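Protein male-specific lethal-3 (Drosophila melanogaster, PDB 3M9Q) reads methylated histone H3 through its chromodomain, as part of the MSL histone acetyltransferase complex that doubles transcription from the single male X chromosome. Local coordinates at residues 62-67 with 71-76; 27-30 with 36-39; 14-19 with 75-80. The protein carries 1 engineered substitution. One frame throughout, in Å; residues are numbered along the deposited sequence.

Contact 1: residues 62-67 with 71-76; sequences KIHFQG and SYDRAV. Engineered in segment 71-76: Ala75 (natural residue Cys).
The hairpin of strands 57-65 and 74-76 forms one edge of the antiparallel sheet of the chromodomain, and residues 62-67 and 71-76 are its closing end. Ile63 and Arg74 make the hydrogen-bonded pair: Ile63 N reaches Arg74 O at 2.8 Å, nearly straight at 174°, and Arg74 N returns the bond to Ile63 O. Lys62 faces the engineered Ala75 in the adjoining non-hydrogen-bonded pair. Past the paired residues, side chains take over. Asp73 OD1 receives His64 ND1 at 2.7 Å on its syn lone pair, with ring and carboxylate planes 82° apart. The same oxygen accepts a water that is itself the acceptor for Phe65 N, so OD1 serves the opposite strand twice. Asp73 OD2 takes a second water, weakly bound to Lys62 NZ, whose extended chain runs past Asp73 CB. On the face that carries Ile63 and Arg74, opposite Lys62 and Ala75, Ile63 CD1 packs against Val76 CG2 at 4.1 Å. The Phe65 ring turns its edge to Tyr72 O, 3.3 Å from CE2. The Arg74 chain brings its guanidinium near that ring with the two planes only 22° apart, Arg74 NH1 standing obliquely 3.2 Å from Phe65 CZ.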
ATOM      1  N   LYS A  62       1.449  -8.290  -0.927  1.00 10.22           N
ATOM      2  CA  LYS A  62       2.467  -8.399   0.115  1.00 10.74           C
ATOM      3  C   LYS A  62       3.523  -7.347  -0.151  1.00 10.47           C
ATOM      4  O   LYS A  62       4.103  -7.296  -1.237  1.00 10.32           O
ATOM      5  CB  LYS A  62       3.107  -9.789   0.170  1.00 12.34           C
ATOM      6  CG  LYS A  62       3.985  -9.950   1.415  1.00 14.66           C
ATOM      7  CD  LYS A  62       4.720 -11.266   1.507  1.00 17.57           C
ATOM      8  CE  LYS A  62       5.490 -11.326   2.819  1.00 19.60           C
ATOM      9  NZ  LYS A  62       6.117 -12.653   3.062  1.00 21.64           N
ATOM     10  N   ILE A  63       3.753  -6.508   0.847  1.00 10.21           N
ATOM     11  CA  ILE A  63       4.705  -5.415   0.712  1.00 10.74           C
ATOM     12  C   ILE A  63       5.765  -5.398   1.795  1.00 10.48           C
ATOM     13  O   ILE A  63       5.579  -5.888   2.906  1.00 11.21           O
ATOM     14  CB  ILE A  63       4.001  -4.040   0.644  1.00 10.94           C
ATOM     15  CG1 ILE A  63       3.278  -3.719   1.952  1.00 11.47           C
ATOM     16  CG2 ILE A  63       3.057  -3.958  -0.565  1.00 11.86           C
ATOM     17  CD1 ILE A  63       2.700  -2.288   1.982  1.00 12.35           C
ATOM     18  N   HIS A  64       6.892  -4.831   1.397  1.00 10.03           N
ATOM     19  CA  HIS A  64       8.041  -4.556   2.247  1.00 10.64           C
ATOM     20  C   HIS A  64       8.157  -3.053   2.452  1.00  9.87           C
ATOM     21  O   HIS A  64       8.045  -2.274   1.512  1.00 10.43           O
ATOM     22  CB  HIS A  64       9.315  -5.073   1.565  1.00 11.38           C
ATOM     23  CG  HIS A  64      10.572  -4.752   2.311  1.00 11.41           C
ATOM     24  ND1 HIS A  64      10.942  -5.439   3.444  1.00 12.26           N
ATOM     25  CD2 HIS A  64      11.536  -3.822   2.102  1.00 11.87           C
ATOM     26  CE1 HIS A  64      12.082  -4.950   3.901  1.00 12.81           C
ATOM     27  NE2 HIS A  64      12.466  -3.971   3.100  1.00 12.52           N
ATOM     28  N   PHE A  65       8.392  -2.649   3.686  1.00 10.52           N
ATOM     29  CA  PHE A  65       8.591  -1.228   3.997  1.00 10.46           C
ATOM     30  C   PHE A  65      10.055  -0.895   3.870  1.00 10.28           C
ATOM     31  O   PHE A  65      10.898  -1.429   4.576  1.00 10.74           O
ATOM     32  CB  PHE A  65       8.010  -0.917   5.370  1.00 11.71           C
ATOM     33  CG  PHE A  65       6.559  -1.224   5.425  1.00 12.56           C
ATOM     34  CD1 PHE A  65       5.648  -0.363   4.842  1.00 12.57           C
ATOM     35  CD2 PHE A  65       6.106  -2.426   5.941  1.00 13.56           C
ATOM     36  CE1 PHE A  65       4.306  -0.654   4.845  1.00 13.88           C
ATOM     37  CE2 PHE A  65       4.763  -2.730   5.938  1.00 14.66           C
ATOM     38  CZ  PHE A  65       3.864  -1.841   5.386  1.00 14.41           C
ATOM     39  N   GLN A  66      10.355  -0.034   2.914  1.00  9.83           N
ATOM     40  CA  GLN A  66      11.746   0.261   2.585  1.00 10.58           C
ATOM     41  C   GLN A  66      12.475   0.821   3.809  1.00 10.46           C
ATOM     42  O   GLN A  66      12.003   1.745   4.473  1.00 10.68           O
ATOM     43  CB  GLN A  66      11.838   1.265   1.430  1.00 10.71           C
ATOM     44  CG  GLN A  66      11.239   0.814   0.100  1.00 10.91           C
ATOM     45  CD  GLN A  66      12.001  -0.319  -0.546  1.00 11.39           C
ATOM     46  OE1 GLN A  66      12.106  -1.418   0.002  1.00 12.63           O
ATOM     47  NE2 GLN A  66      12.524  -0.065  -1.735  1.00 11.19           N
ATOM     48  N   GLY A  67      13.612   0.211   4.116  1.00 11.19           N
ATOM     49  CA  GLY A  67      14.463   0.638   5.220  1.00 11.63           C
ATOM     50  C   GLY A  67      14.149  -0.071   6.512  1.00 12.99           C
ATOM     51  O   GLY A  67      14.777   0.185   7.545  1.00 13.48           O
ATOM     52  N   SER A  71      10.695  -8.554   8.955  1.00 15.65           N
ATOM     53  CA  SER A  71       9.672  -8.997   9.908  1.00 16.44           C
ATOM     54  C   SER A  71       8.463  -8.059   9.864  1.00 16.42           C
ATOM     55  O   SER A  71       7.370  -8.404  10.315  1.00 17.35           O
ATOM     56  CB  SER A  71      10.232  -9.098  11.328  1.00 17.39           C
ATOM     57  OG  SER A  71      10.684  -7.842  11.788  1.00 18.48           O
ATOM     58  N   TYR A  72       8.670  -6.879   9.295  1.00 15.51           N
ATOM     59  CA  TYR A  72       7.614  -5.854   9.212  1.00 16.53           C
ATOM     60  C   TYR A  72       6.745  -6.000   7.964  1.00 15.36           C
ATOM     61  O   TYR A  72       5.762  -5.283   7.786  1.00 15.75           O
ATOM     62  CB  TYR A  72       8.216  -4.447   9.231  1.00 17.60           C
ATOM     63  CG  TYR A  72       8.814  -4.038  10.557  1.00 20.09           C
ATOM     64  CD1 TYR A  72       8.035  -3.450  11.544  1.00 21.54           C
ATOM     65  CD2 TYR A  72      10.167  -4.216  10.812  1.00 20.96           C
ATOM     66  CE1 TYR A  72       8.593  -3.064  12.758  1.00 22.74           C
ATOM     67  CE2 TYR A  72      10.728  -3.835  12.014  1.00 22.36           C
ATOM     68  CZ  TYR A  72       9.938  -3.262  12.982  1.00 23.09           C
ATOM     69  OH  TYR A  72      10.510  -2.882  14.177  1.00 25.27           O
ATOM     70  N   ASP A  73       7.121  -6.932   7.102  1.00 14.07           N
ATOM     71  CA  ASP A  73       6.392  -7.157   5.840  1.00 14.13           C
ATOM     72  C   ASP A  73       4.936  -7.526   6.144  1.00 14.74           C
ATOM     73  O   ASP A  73       4.656  -8.283   7.073  1.00 15.92           O
ATOM     74  CB  ASP A  73       7.036  -8.268   4.995  1.00 13.78           C
ATOM     75  CG  ASP A  73       8.446  -7.932   4.498  1.00 13.73           C
ATOM     76  OD1 ASP A  73       8.909  -6.783   4.651  1.00 13.54           O
ATOM     77  OD2 ASP A  73       9.093  -8.849   3.942  1.00 14.65           O
ATOM     78  N   ARG A  74       4.024  -6.996   5.333  1.00 15.33           N
ATOM     79  CA  ARG A  74       2.563  -7.150   5.522  1.00 15.87           C
ATOM     80  C   ARG A  74       1.838  -7.284   4.183  1.00 14.10           C
ATOM     81  O   ARG A  74       2.270  -6.717   3.196  1.00 12.43           O
ATOM     82  CB  ARG A  74       1.980  -5.904   6.227  1.00 18.18           C
ATOM     83  CG  ARG A  74       2.375  -5.672   7.668  1.00 21.24           C
ATOM     84  CD  ARG A  74       1.776  -4.360   8.166  1.00 23.40           C
ATOM     85  NE  ARG A  74       0.557  -3.999   7.443  1.00 25.27           N
ATOM     86  CZ  ARG A  74       0.297  -2.794   6.941  1.00 26.09           C
ATOM     87  NH1 ARG A  74       1.151  -1.788   7.090  1.00 26.89           N
ATOM     88  NH2 ARG A  74      -0.842  -2.592   6.302  1.00 27.35           N
ATOM     89  N   ALA A  75       0.715  -7.997   4.187  1.00 13.48           N
ATOM     90  CA  ALA A  75      -0.209  -8.047   3.044  1.00 12.92           C
ATOM     91  C   ALA A  75      -1.329  -7.030   3.210  1.00 12.49           C
ATOM     92  O   ALA A  75      -1.975  -6.965   4.253  1.00 14.16           O
ATOM     93  CB  ALA A  75      -0.789  -9.454   2.877  1.00 14.40           C
ATOM     94  N   VAL A  76      -1.546  -6.244   2.165  1.00 11.47           N
ATOM     95  CA  VAL A  76      -2.556  -5.183   2.151  1.00 11.39           C
ATOM     96  C   VAL A  76      -3.413  -5.208   0.893  1.00 10.72           C
ATOM     97  O   VAL A  76      -3.098  -5.882  -0.086  1.00 10.85           O
ATOM     98  CB  VAL A  76      -1.910  -3.774   2.266  1.00 10.93           C
ATOM     99  CG1 VAL A  76      -1.059  -3.663   3.521  1.00 12.00           C
ATOM    100  CG2 VAL A  76      -1.080  -3.441   1.025  1.00 11.29           C
TER
HETATM  101  O   HOH W   1       8.884 -11.416   4.399  1.00 28.85           O
HETATM  102  O   HOH W   2       9.164  -4.382   5.999  1.00 14.24           O

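Contact 2: residues 27-30 with 36-39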
ATOM      1  N   LEU A  27       3.471   3.637  -2.451  1.00  8.93           N
ATOM      2  CA  LEU A  27       3.358   4.345  -1.185  1.00  9.19           C
ATOM      3  C   LEU A  27       2.150   3.793  -0.444  1.00  9.42           C
ATOM      4  O   LEU A  27       1.060   3.696  -1.010  1.00 10.80           O
ATOM      5  CB  LEU A  27       3.240   5.855  -1.414  1.00  9.71           C
ATOM      6  CG  LEU A  27       4.300   6.449  -2.355  1.00  9.91           C
ATOM      7  CD1 LEU A  27       4.110   7.956  -2.514  1.00 11.95           C
ATOM      8  CD2 LEU A  27       5.735   6.135  -1.927  1.00 11.98           C
ATOM      9  N   CYS A  28       2.350   3.405   0.804  1.00  8.76           N
ATOM     10  CA  CYS A  28       1.325   2.714   1.584  1.00  8.87           C
ATOM     11  C   CYS A  28       0.871   3.560   2.761  1.00  8.89           C
ATOM     12  O   CYS A  28       1.677   4.013   3.563  1.00  9.60           O
ATOM     13  CB  CYS A  28       1.879   1.388   2.123  1.00  9.20           C
ATOM     14  SG  CYS A  28       0.667   0.371   3.018  1.00 10.75           S
ATOM     15  N   TYR A  29      -0.436   3.725   2.892  1.00  9.13           N
ATOM     16  CA  TYR A  29      -0.997   4.459   4.038  1.00  9.81           C
ATOM     17  C   TYR A  29      -0.799   3.707   5.338  1.00 10.63           C
ATOM     18  O   TYR A  29      -0.958   2.502   5.421  1.00 10.49           O
ATOM     19  CB  TYR A  29      -2.491   4.749   3.847  1.00 10.76           C
ATOM     20  CG  TYR A  29      -2.774   5.989   3.046  1.00 10.78           C
ATOM     21  CD1 TYR A  29      -2.479   7.245   3.556  1.00 11.56           C
ATOM     22  CD2 TYR A  29      -3.316   5.907   1.778  1.00 11.20           C
ATOM     23  CE1 TYR A  29      -2.744   8.384   2.831  1.00 11.95           C
ATOM     24  CE2 TYR A  29      -3.583   7.045   1.040  1.00 11.74           C
ATOM     25  CZ  TYR A  29      -3.290   8.281   1.575  1.00 12.23           C
ATOM     26  OH  TYR A  29      -3.528   9.448   0.875  1.00 13.97           O
ATOM     27  N   GLU A  30      -0.457   4.471   6.361  1.00 11.22           N
ATOM     28  CA  GLU A  30      -0.432   3.991   7.747  1.00 12.15           C
ATOM     29  C   GLU A  30      -1.753   3.305   8.110  1.00 11.18           C
ATOM     30  O   GLU A  30      -2.809   3.903   7.951  1.00 11.33           O
ATOM     31  CB  GLU A  30      -0.206   5.188   8.689  1.00 13.41           C
ATOM     32  CG  GLU A  30      -0.503   4.938  10.152  1.00 14.80           C
ATOM     33  CD  GLU A  30       0.475   3.993  10.757  1.00 15.66           C
ATOM     34  OE1 GLU A  30       1.666   4.407  10.862  1.00 19.17           O
ATOM     35  OE2 GLU A  30       0.084   2.871  11.133  1.00 16.55           O
ATOM     36  N   ALA A  36      -2.230  10.453  12.681  1.00 11.50           N
ATOM     37  CA  ALA A  36      -2.267  11.365  11.531  1.00 11.62           C
ATOM     38  C   ALA A  36      -1.830  10.584  10.291  1.00 11.39           C
ATOM     39  O   ALA A  36      -0.882   9.797  10.328  1.00 11.39           O
ATOM     40  CB  ALA A  36      -1.363  12.567  11.763  1.00 12.28           C
ATOM     41  N   ARG A  37      -2.538  10.778   9.188  1.00 11.18           N
ATOM     42  CA  ARG A  37      -2.292   9.967   7.989  1.00 11.99           C
ATOM     43  C   ARG A  37      -0.920  10.258   7.414  1.00 10.93           C
ATOM     44  O   ARG A  37      -0.524  11.404   7.254  1.00 11.03           O
ATOM     45  CB  ARG A  37      -3.392  10.172   6.941  1.00 14.43           C
ATOM     46  CG  ARG A  37      -4.675   9.462   7.346  1.00 17.84           C
ATOM     47  CD  ARG A  37      -5.888   9.769   6.481  1.00 20.28           C
ATOM     48  NE  ARG A  37      -5.925   9.100   5.179  1.00 22.31           N
ATOM     49  CZ  ARG A  37      -5.780   7.797   4.953  1.00 23.94           C
ATOM     50  NH1 ARG A  37      -5.880   7.357   3.708  1.00 24.46           N
ATOM     51  NH2 ARG A  37      -5.506   6.939   5.932  1.00 24.46           N
ATOM     52  N   VAL A  38      -0.189   9.186   7.140  1.00  9.87           N
ATOM     53  CA  VAL A  38       1.137   9.256   6.522  1.00 10.36           C
ATOM     54  C   VAL A  38       1.296   8.092   5.558  1.00  9.88           C
ATOM     55  O   VAL A  38       0.568   7.102   5.625  1.00 10.13           O
ATOM     56  CB  VAL A  38       2.296   9.237   7.562  1.00 11.14           C
ATOM     57  CG1 VAL A  38       2.315  10.525   8.399  1.00 11.82           C
ATOM     58  CG2 VAL A  38       2.226   7.998   8.443  1.00 12.33           C
ATOM     59  N   LEU A  39       2.274   8.238   4.669  1.00  9.23           N
ATOM     60  CA  LEU A  39       2.585   7.254   3.631  1.00  8.93           C
ATOM     61  C   LEU A  39       3.984   6.706   3.798  1.00  8.90           C
ATOM     62  O   LEU A  39       4.932   7.450   4.046  1.00  9.96           O
ATOM     63  CB  LEU A  39       2.474   7.887   2.246  1.00  9.09           C
ATOM     64  CG  LEU A  39       1.052   8.203   1.784  1.00  8.91           C
ATOM     65  CD1 LEU A  39       1.051   9.292   0.705  1.00 10.30           C
ATOM     66  CD2 LEU A  39       0.338   6.932   1.301  1.00  9.60           C
TER
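Tyr29 is held between Leu39 and Arg37, and its side chain can be followed outward from the backbone. CB leaves the strand on the same face as Leu39, its partner in an antiparallel non-hydrogen-bonded pair. With CG anti to the carbonyl carbon (chi1 -84°), the ring stands between the two neighbours. Tyr29 CG lies 3.5 Å from Arg37 NH1, and CD1, CD2, CE1, CE2 and CZ each meet this nitrogen and Leu39 CD2, one over each face. Past CZ, the hydroxyl lies beyond the sandwich, Tyr29 OH being 4.2 Å from Arg37 NH1. The Leu39 methyl makes a CH-pi contact, CD2 sitting 3.5 Å from the ring centroid and 7° off its normal. Over the opposite face the Arg37 guanidinium lies nearly flat, planes 19° apart, in a cation-pi stack with Arg37 CZ 3.9 Å from the centroid of the Tyr29 ring. A bend at chi3 folds the Arg37 chain back over the ring. With an alanine here, the Arg37 guanidinium would probably lose the face it stacks on and be free to turn, and a gap would open beside Leu39 CD2. The backbone next to this sandwich is fixed by Glu30 N, which donates to Val38 O at 2.9 Å. Beside that bond Glu30 CB touches Val38 CG2, while the Glu30 carboxylate turns to Tyr40 OH and Asp32 N. Leu91 of helix 86-100 also touches Tyr29. Together these contacts close the loop end of the beta hairpin of strands 25-29 and 39-51, in the chromodomain's antiparallel sheet against which its C-terminal helix packs.

Contact 3: residues 14-19 with 75-80; sequences RDETPL and AVRATV. Engineered in segment 75-80: Ala75 (natural residue Cys).
Arg77 and Ala78 meet Glu16 and Leu19, about 60 residues away in sequence, following on from Ala75 (engineered; cysteine in the natural sequence) and Val76 of strand 74-76. At Arg77 the side chain, bent at chi2 (-69°) and again at chi3, curls back so that its guanidinium arrives beside the Glu16 carboxylate. NH2 donates to Glu16 OE2 at 2.8 Å with an almost linear N-H...O angle of 175°, a salt bridge made through one hydrogen bond. The acceptor lies in the guanidinium plane, at its edge, whereas the donor stands 47° out of the carboxylate plane; this is not the flat two-bond pairing. Arg77 NE instead gives its hydrogen to a water at 2.9 Å. That water donates to the other carboxylate oxygen, Glu16 OE1, at 2.8 Å, completing the second arm of the pairing indirectly. Glu16 OE1 is also bonded to Tyr59 N, so one carboxylate joins the N-terminal segment both to strand 57-65 and to Arg77. This is a surface contact of the chromodomain, in which the N-terminal segment runs beside the start of strand 57-65, where Glu16 is backbone-bonded to Arg57. Ala78 opens the short 3-10 turn 78-80, and its backbone N holds the same water at 2.9 Å, tying the bridging molecule to the start of the turn. Its methyl points toward the N-terminal segment, where Leu19 CD1 approaches Ala78 CB at 4.4 Å, a marginal apolar touch. At the end of the turn Val80 N bonds back to Arg77 O at 3.3 Å.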
ATOM      1  N   ARG A  14     -18.150  -7.280  -7.556  0.50 14.83           N
ATOM      2  CA  ARG A  14     -17.474  -7.334  -8.860  0.50 14.72           C
ATOM      3  C   ARG A  14     -15.945  -7.399  -8.784  0.50 13.90           C
ATOM      4  O   ARG A  14     -15.314  -6.811  -7.904  0.50 12.65           O
ATOM      5  CB  ARG A  14     -17.853  -6.087  -9.648  0.50 15.98           C
ATOM      6  CG  ARG A  14     -16.731  -5.535 -10.497  0.50 16.80           C
ATOM      7  CD  ARG A  14     -16.632  -4.037 -10.328  0.50 17.86           C
ATOM      8  NE  ARG A  14     -17.935  -3.404 -10.484  0.50 18.37           N
ATOM      9  N   ASP A  15     -15.351  -8.071  -9.758  1.00 12.14           N
ATOM     10  CA  ASP A  15     -13.918  -8.382  -9.709  1.00 11.60           C
ATOM     11  C   ASP A  15     -13.110  -7.100  -9.593  1.00 13.20           C
ATOM     12  O   ASP A  15     -13.374  -6.115 -10.289  1.00 13.80           O
ATOM     13  CB  ASP A  15     -13.426  -9.040 -11.004  1.00 10.40           C
ATOM     14  CG  ASP A  15     -13.793 -10.508 -11.146  1.00 10.03           C
ATOM     15  OD1 ASP A  15     -14.139 -11.191 -10.165  1.00  9.78           O
ATOM     16  OD2 ASP A  15     -13.665 -10.973 -12.308  1.00  9.85           O
ATOM     17  N   GLU A  16     -12.093  -7.139  -8.747  1.00 10.13           N
ATOM     18  CA  GLU A  16     -11.022  -6.162  -8.828  1.00 11.15           C
ATOM     19  C   GLU A  16     -10.149  -6.440 -10.037  1.00 11.44           C
ATOM     20  O   GLU A  16     -10.140  -7.539 -10.590  1.00 11.91           O
ATOM     21  CB  GLU A  16     -10.109  -6.220  -7.604  1.00 10.99           C
ATOM     22  CG  GLU A  16     -10.713  -5.753  -6.287  1.00 12.38           C
ATOM     23  CD  GLU A  16      -9.678  -5.668  -5.165  1.00 12.61           C
ATOM     24  OE1 GLU A  16      -8.506  -6.032  -5.369  1.00 11.32           O
ATOM     25  OE2 GLU A  16     -10.044  -5.203  -4.063  1.00 14.68           O
ATOM     26  N   THR A  17      -9.422  -5.414 -10.430  1.00 12.29           N
ATOM     27  CA  THR A  17      -8.330  -5.524 -11.383  1.00 12.67           C
ATOM     28  C   THR A  17      -7.030  -5.391 -10.590  1.00 11.73           C
ATOM     29  O   THR A  17      -6.970  -4.593  -9.659  1.00 11.47           O
ATOM     30  CB  THR A  17      -8.423  -4.383 -12.419  1.00 13.53           C
ATOM     31  OG1 THR A  17      -9.660  -4.504 -13.134  1.00 15.07           O
ATOM     32  CG2 THR A  17      -7.262  -4.414 -13.389  1.00 14.49           C
ATOM     33  N   PRO A  18      -5.990  -6.157 -10.941  1.00 11.53           N
ATOM     34  CA  PRO A  18      -4.728  -5.946 -10.239  1.00 11.93           C
ATOM     35  C   PRO A  18      -4.101  -4.647 -10.692  1.00 11.97           C
ATOM     36  O   PRO A  18      -4.044  -4.372 -11.890  1.00 13.30           O
ATOM     37  CB  PRO A  18      -3.887  -7.146 -10.668  1.00 12.94           C
ATOM     38  CG  PRO A  18      -4.421  -7.529 -12.003  1.00 13.00           C
ATOM     39  CD  PRO A  18      -5.881  -7.175 -12.003  1.00 12.51           C
ATOM     40  N   LEU A  19      -3.667  -3.841  -9.737  1.00 11.28           N
ATOM     41  CA  LEU A  19      -3.274  -2.458 -10.018  1.00 11.60           C
ATOM     42  C   LEU A  19      -1.804  -2.181  -9.823  1.00 10.97           C
ATOM     43  O   LEU A  19      -1.305  -1.149 -10.264  1.00 11.84           O
ATOM     44  CB  LEU A  19      -4.083  -1.503  -9.154  1.00 12.39           C
ATOM     45  CG  LEU A  19      -5.593  -1.525  -9.392  1.00 13.11           C
ATOM     46  CD1 LEU A  19      -6.252  -0.458  -8.539  1.00 14.74           C
ATOM     47  CD2 LEU A  19      -5.934  -1.326 -10.859  1.00 14.50           C
ATOM     48  N   ALA A  75       0.715  -7.997   4.187  1.00 13.48           N
ATOM     49  CA  ALA A  75      -0.209  -8.047   3.044  1.00 12.92           C
ATOM     50  C   ALA A  75      -1.329  -7.030   3.210  1.00 12.49           C
ATOM     51  O   ALA A  75      -1.975  -6.965   4.253  1.00 14.16           O
ATOM     52  CB  ALA A  75      -0.789  -9.454   2.877  1.00 14.40           C
ATOM     53  N   VAL A  76      -1.546  -6.244   2.165  1.00 11.47           N
ATOM     54  CA  VAL A  76      -2.556  -5.183   2.151  1.00 11.39           C
ATOM     55  C   VAL A  76      -3.413  -5.208   0.893  1.00 10.72           C
ATOM     56  O   VAL A  76      -3.098  -5.882  -0.086  1.00 10.85           O
ATOM     57  CB  VAL A  76      -1.910  -3.774   2.266  1.00 10.93           C
ATOM     58  CG1 VAL A  76      -1.059  -3.663   3.521  1.00 12.00           C
ATOM     59  CG2 VAL A  76      -1.080  -3.441   1.025  1.00 11.29           C
ATOM     60  N   ARG A  77      -4.507  -4.464   0.949  1.00 10.21           N
ATOM     61  CA  ARG A  77      -5.414  -4.278  -0.196  1.00 10.43           C
ATOM     62  C   ARG A  77      -5.014  -3.044  -1.006  1.00 10.07           C
ATOM     63  O   ARG A  77      -4.302  -2.167  -0.529  1.00 10.25           O
ATOM     64  CB  ARG A  77      -6.869  -4.153   0.270  1.00 12.21           C
ATOM     65  CG  ARG A  77      -7.429  -5.404   0.934  1.00 13.55           C
ATOM     66  CD  ARG A  77      -7.607  -6.559  -0.049  1.00 14.29           C
ATOM     67  NE  ARG A  77      -8.692  -6.318  -0.994  1.00 15.24           N
ATOM     68  CZ  ARG A  77      -9.956  -6.658  -0.782  1.00 15.88           C
ATOM     69  NH1 ARG A  77     -10.289  -7.271   0.343  1.00 16.58           N
ATOM     70  NH2 ARG A  77     -10.881  -6.403  -1.697  1.00 16.84           N
ATOM     71  N   ALA A  78      -5.481  -2.985  -2.241  1.00 10.32           N
ATOM     72  CA  ALA A  78      -5.087  -1.916  -3.157  1.00 10.82           C
ATOM     73  C   ALA A  78      -5.478  -0.549  -2.630  1.00 11.54           C
ATOM     74  O   ALA A  78      -4.863   0.472  -2.951  1.00 11.95           O
ATOM     75  CB  ALA A  78      -5.711  -2.134  -4.558  1.00 11.37           C
ATOM     76  N   THR A  79      -6.504  -0.523  -1.801  0.50 12.01           N
ATOM     77  CA  THR A  79      -7.092   0.750  -1.383  0.50 12.70           C
ATOM     78  C   THR A  79      -6.118   1.599  -0.569  0.50 12.15           C
ATOM     79  O   THR A  79      -6.255   2.817  -0.499  0.50 12.47           O
ATOM     80  CB  THR A  79      -8.363   0.529  -0.564  0.50 13.63           C
ATOM     81  OG1 THR A  79      -8.050  -0.258   0.585  0.50 13.73           O
ATOM     82  CG2 THR A  79      -9.399  -0.199  -1.378  0.50 13.77           C
ATOM     83  N   VAL A  80      -5.131   0.961   0.044  1.00 11.43           N
ATOM     84  CA  VAL A  80      -4.191   1.705   0.892  1.00 11.65           C
ATOM     85  C   VAL A  80      -2.894   2.043   0.167  1.00 10.19           C
ATOM     86  O   VAL A  80      -1.990   2.641   0.749  1.00 10.37           O
ATOM     87  CB  VAL A  80      -3.893   0.973   2.221  1.00 13.01           C
ATOM     88  CG1 VAL A  80      -5.195   0.714   2.989  1.00 14.94           C
ATOM     89  CG2 VAL A  80      -3.127  -0.322   1.993  1.00 13.34           C
TER
HETATM   90  O   HOH W   3      -6.980  -5.309  -3.119  1.00 10.69           O

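Overall arrangement
Contacts 1 and 2 are partly buried and lie on the same antiparallel sheet, their centres about 13 Å apart; they meet where Ile63 CD1 packs on Cys28 SG. Contact 3 is a surface contact, and its centre lies about 17 Å from that of contact 2, on the opposite side of the chain's centre. The segments of contacts 1 and 3 overlap at Ala75 and Val76, though in contact 3 it is Arg77 and Ala78 that touch. Chemistry follows position: contact 1 combines backbone pairing with a histidine-carboxylate bond, contact 2 relies on stacking around an aromatic ring, and contact 3 on charge and water. Tyr29 N probably bonds Val80 O, linking contacts 2 and 3.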